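Local coordinates for prolyl-tRNA synthetase (Naegleria fowleri, PDB 6UYH), which probably charges tRNA(Pro) with proline at the expense of ATP, and is captured here with the inhibitor halofuginone and an ATP analogue, at residues A[193-198]-A[273-278]. Numbering follows the deposited sequence. Where two conformers were deposited one is given.
Sequences RVYEEL and TRTLGV. With ANP (phosphoaminophosphonic acid-adenylate ester), chain C.
Segment 193-198, on helix 177-198, packs against segment 273-278, on helix 274-283, with Tyr195 and Thr275 as the nearest pair, their CA atoms 7.5 Å apart, a separation that a single aromatic side chain can span. Tyr195 does so: with CG anti to its carbonyl carbon (chi1 -85°), the ring reaches past Thr275, whose methyl CG2 lies obliquely against the phenol end, 3.6 Å from Tyr195 CZ and 3.3 Å from Tyr195 OH. Val278 crosses the Tyr195 side chain at about a right angle and sets its CG1 4.2 Å from Tyr195 CE2. No hydrogen bond joins the two segments. The buried hydroxyls are instead satisfied by backbone carbonyls, Tyr195 OH pairing with Gly236 O and Thr275 OG1 with Ser272 O. Tyr195 and Val278 also touch Thr225 of strand 219-227, and Val278 touches Val234 of strand 232-243, antiparallel strands of the class II synthetase core, in which strand 261-272 leads into helix 274-283 and Arg274 is probably the motif 3 arginine. Arg274 extends from segment 273-278 to the ATP analogue, its chain bent at chi3 (-65°). Both terminal nitrogens converge on one gamma-phosphate oxygen in the guanidinium plane, Arg274 NH2 standing 2.8 Å and Arg274 NH1 2.9 Å from ANP O3G, while ribose C2' sits over one face of the group. Ile160 O takes the NE hydrogen and Gln235 O binds NH1, further fixing the guanidinium's rotation.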
loop_
_atom_site.group_PDB
_atom_site.type_symbol
_atom_site.label_atom_id
_atom_site.label_comp_id
_atom_site.label_asym_id
_atom_site.label_seq_id
_atom_site.Cartn_x
_atom_site.Cartn_y
_atom_site.Cartn_z
ATOM N N ARG A 193 9.160 -14.094 -13.301
ATOM C CA ARG A 193 10.093 -12.974 -13.426
ATOM C C ARG A 193 10.348 -12.291 -12.085
ATOM O O ARG A 193 11.470 -11.841 -11.825
ATOM C CB ARG A 193 9.577 -11.971 -14.454
ATOM C CG ARG A 193 9.498 -12.562 -15.858
ATOM C CD ARG A 193 9.060 -11.507 -16.859
ATOM N NE ARG A 193 10.013 -10.406 -16.897
ATOM C CZ ARG A 193 9.720 -9.177 -17.307
ATOM N NH1 ARG A 193 8.494 -8.887 -17.728
ATOM N NH2 ARG A 193 10.654 -8.240 -17.291
ATOM N N VAL A 194 9.328 -12.173 -11.227
ATOM C CA VAL A 194 9.568 -11.617 -9.893
ATOM C C VAL A 194 10.619 -12.444 -9.166
ATOM O O VAL A 194 11.617 -11.917 -8.665
ATOM C CB VAL A 194 8.267 -11.547 -9.071
ATOM C CG1 VAL A 194 8.595 -11.204 -7.589
ATOM C CG2 VAL A 194 7.294 -10.507 -9.656
ATOM N N TYR A 195 10.412 -13.758 -9.098
ATOM C CA TYR A 195 11.361 -14.591 -8.372
ATOM C C TYR A 195 12.743 -14.547 -9.017
ATOM O O TYR A 195 13.748 -14.326 -8.333
ATOM C CB TYR A 195 10.841 -16.019 -8.288
ATOM C CG TYR A 195 9.905 -16.221 -7.132
ATOM C CD1 TYR A 195 8.526 -16.320 -7.324
ATOM C CD2 TYR A 195 10.398 -16.276 -5.828
ATOM C CE1 TYR A 195 7.669 -16.509 -6.242
ATOM C CE2 TYR A 195 9.555 -16.454 -4.750
ATOM C CZ TYR A 195 8.194 -16.574 -4.959
ATOM O OH TYR A 195 7.370 -16.750 -3.868
ATOM N N GLU A 196 12.814 -14.715 -10.340
ATOM C CA GLU A 196 14.124 -14.895 -10.972
ATOM C C GLU A 196 14.831 -13.559 -11.198
ATOM O O GLU A 196 16.015 -13.422 -10.878
ATOM C CB GLU A 196 13.977 -15.678 -12.276
ATOM C CG GLU A 196 13.497 -17.136 -12.009
ATOM C CD GLU A 196 13.892 -18.135 -13.073
ATOM O OE1 GLU A 196 14.518 -17.744 -14.079
ATOM O OE2 GLU A 196 13.572 -19.329 -12.891
ATOM N N GLU A 197 14.119 -12.556 -11.719
ATOM C CA GLU A 197 14.770 -11.298 -12.089
ATOM C C GLU A 197 14.943 -10.345 -10.906
ATOM O O GLU A 197 15.899 -9.566 -10.890
ATOM C CB GLU A 197 13.990 -10.602 -13.209
ATOM C CG GLU A 197 14.017 -11.362 -14.533
ATOM C CD GLU A 197 13.126 -10.745 -15.613
ATOM O OE1 GLU A 197 12.749 -11.483 -16.547
ATOM O OE2 GLU A 197 12.798 -9.535 -15.537
ATOM N N LEU A 198 14.060 -10.379 -9.910
ATOM C CA LEU A 198 14.204 -9.529 -8.732
ATOM C C LEU A 198 14.882 -10.241 -7.567
ATOM O O LEU A 198 15.788 -9.680 -6.939
ATOM C CB LEU A 198 12.835 -9.003 -8.272
ATOM C CG LEU A 198 12.151 -7.993 -9.193
ATOM C CD1 LEU A 198 10.858 -7.503 -8.563
ATOM C CD2 LEU A 198 13.094 -6.838 -9.480
ATOM N N THR A 273 4.016 -11.766 0.606
ATOM C CA THR A 273 5.283 -11.560 1.298
ATOM C C THR A 273 5.986 -12.871 1.659
ATOM O O THR A 273 7.098 -12.827 2.194
ATOM C CB THR A 273 5.061 -10.693 2.546
ATOM O OG1 THR A 273 3.855 -11.078 3.232
ATOM C CG2 THR A 273 4.967 -9.206 2.130
ATOM N N ARG A 274 5.374 -14.021 1.365
ATOM C CA ARG A 274 6.112 -15.281 1.369
ATOM C C ARG A 274 7.373 -15.183 0.513
ATOM O O ARG A 274 8.400 -15.798 0.836
ATOM C CB ARG A 274 5.189 -16.410 0.876
ATOM C CG ARG A 274 5.898 -17.706 0.518
ATOM C CD ARG A 274 4.878 -18.808 0.210
ATOM N NE ARG A 274 4.092 -19.151 1.387
ATOM C CZ ARG A 274 3.190 -20.115 1.412
ATOM N NH1 ARG A 274 2.981 -20.855 0.321
ATOM N NH2 ARG A 274 2.512 -20.347 2.531
ATOM N N THR A 275 7.312 -14.407 -0.569
ATOM C CA THR A 275 8.471 -14.163 -1.430
ATOM C C THR A 275 9.714 -13.799 -0.634
ATOM O O THR A 275 10.817 -14.267 -0.943
ATOM C CB THR A 275 8.167 -13.029 -2.417
ATOM O OG1 THR A 275 7.617 -11.906 -1.710
ATOM C CG2 THR A 275 7.182 -13.491 -3.467
ATOM N N LEU A 276 9.557 -12.946 0.381
ATOM C CA LEU A 276 10.707 -12.508 1.171
ATOM C C LEU A 276 11.323 -13.678 1.932
ATOM O O LEU A 276 12.549 -13.769 2.061
ATOM C CB LEU A 276 10.297 -11.405 2.149
ATOM C CG LEU A 276 10.337 -9.960 1.632
ATOM C CD1 LEU A 276 9.381 -9.775 0.479
ATOM C CD2 LEU A 276 9.998 -9.001 2.748
ATOM N N GLY A 277 10.481 -14.562 2.472
ATOM C CA GLY A 277 10.997 -15.722 3.186
ATOM C C GLY A 277 11.775 -16.655 2.281
ATOM O O GLY A 277 12.845 -17.151 2.651
ATOM N N VAL A 278 11.250 -16.906 1.083
ATOM C CA VAL A 278 11.958 -17.748 0.123
ATOM C C VAL A 278 13.314 -17.142 -0.199
ATOM O O VAL A 278 14.345 -17.826 -0.172
ATOM C CB VAL A 278 11.112 -17.937 -1.149
ATOM C CG1 VAL A 278 11.907 -18.734 -2.188
ATOM C CG2 VAL A 278 9.823 -18.678 -0.812
HETATM P PG ANP C . -0.791 -22.759 1.406
HETATM O O1G ANP C . -0.725 -24.211 1.308
HETATM O O2G ANP C . -1.650 -22.388 2.688
HETATM O O3G ANP C . 0.699 -22.252 1.520
HETATM P PB ANP C . -2.952 -21.406 -0.168
HETATM O O1B ANP C . -3.784 -22.201 -1.058
HETATM O O2B ANP C . -3.682 -21.220 1.197
HETATM N N3B ANP C . -1.466 -22.069 0.078
HETATM P PA ANP C . -3.512 -18.999 -1.674
HETATM O O1A ANP C . -3.761 -19.537 -3.028
HETATM O O2A ANP C . -4.798 -18.717 -0.971
HETATM O O3A ANP C . -2.676 -20.002 -0.768
HETATM O "O5'" ANP C . -2.613 -17.665 -1.606
HETATM C "C5'" ANP C . -1.850 -17.058 -2.675
HETATM C "C4'" ANP C . -0.398 -17.130 -2.283
HETATM O "O4'" ANP C . -0.202 -16.477 -1.009
HETATM C "C3'" ANP C . 0.093 -18.553 -2.066
HETATM O "O3'" ANP C . 0.497 -19.137 -3.298
HETATM C "C2'" ANP C . 1.268 -18.361 -1.106
HETATM O "O2'" ANP C . 2.473 -18.155 -1.832
HETATM C "C1'" ANP C . 0.846 -17.117 -0.297
HETATM N N9 ANP C . 0.368 -17.424 1.045
HETATM C C8 ANP C . -0.663 -18.260 1.388
HETATM N N7 ANP C . -0.881 -18.344 2.677
HETATM C C5 ANP C . 0.077 -17.500 3.226
HETATM C C6 ANP C . 0.380 -17.148 4.553
HETATM N N6 ANP C . -0.310 -17.573 5.615
HETATM N N1 ANP C . 1.419 -16.308 4.755
HETATM C C2 ANP C . 2.082 -15.837 3.695
HETATM N N3 ANP C . 1.875 -16.083 2.400
HETATM C C4 ANP C . 0.855 -16.931 2.231
#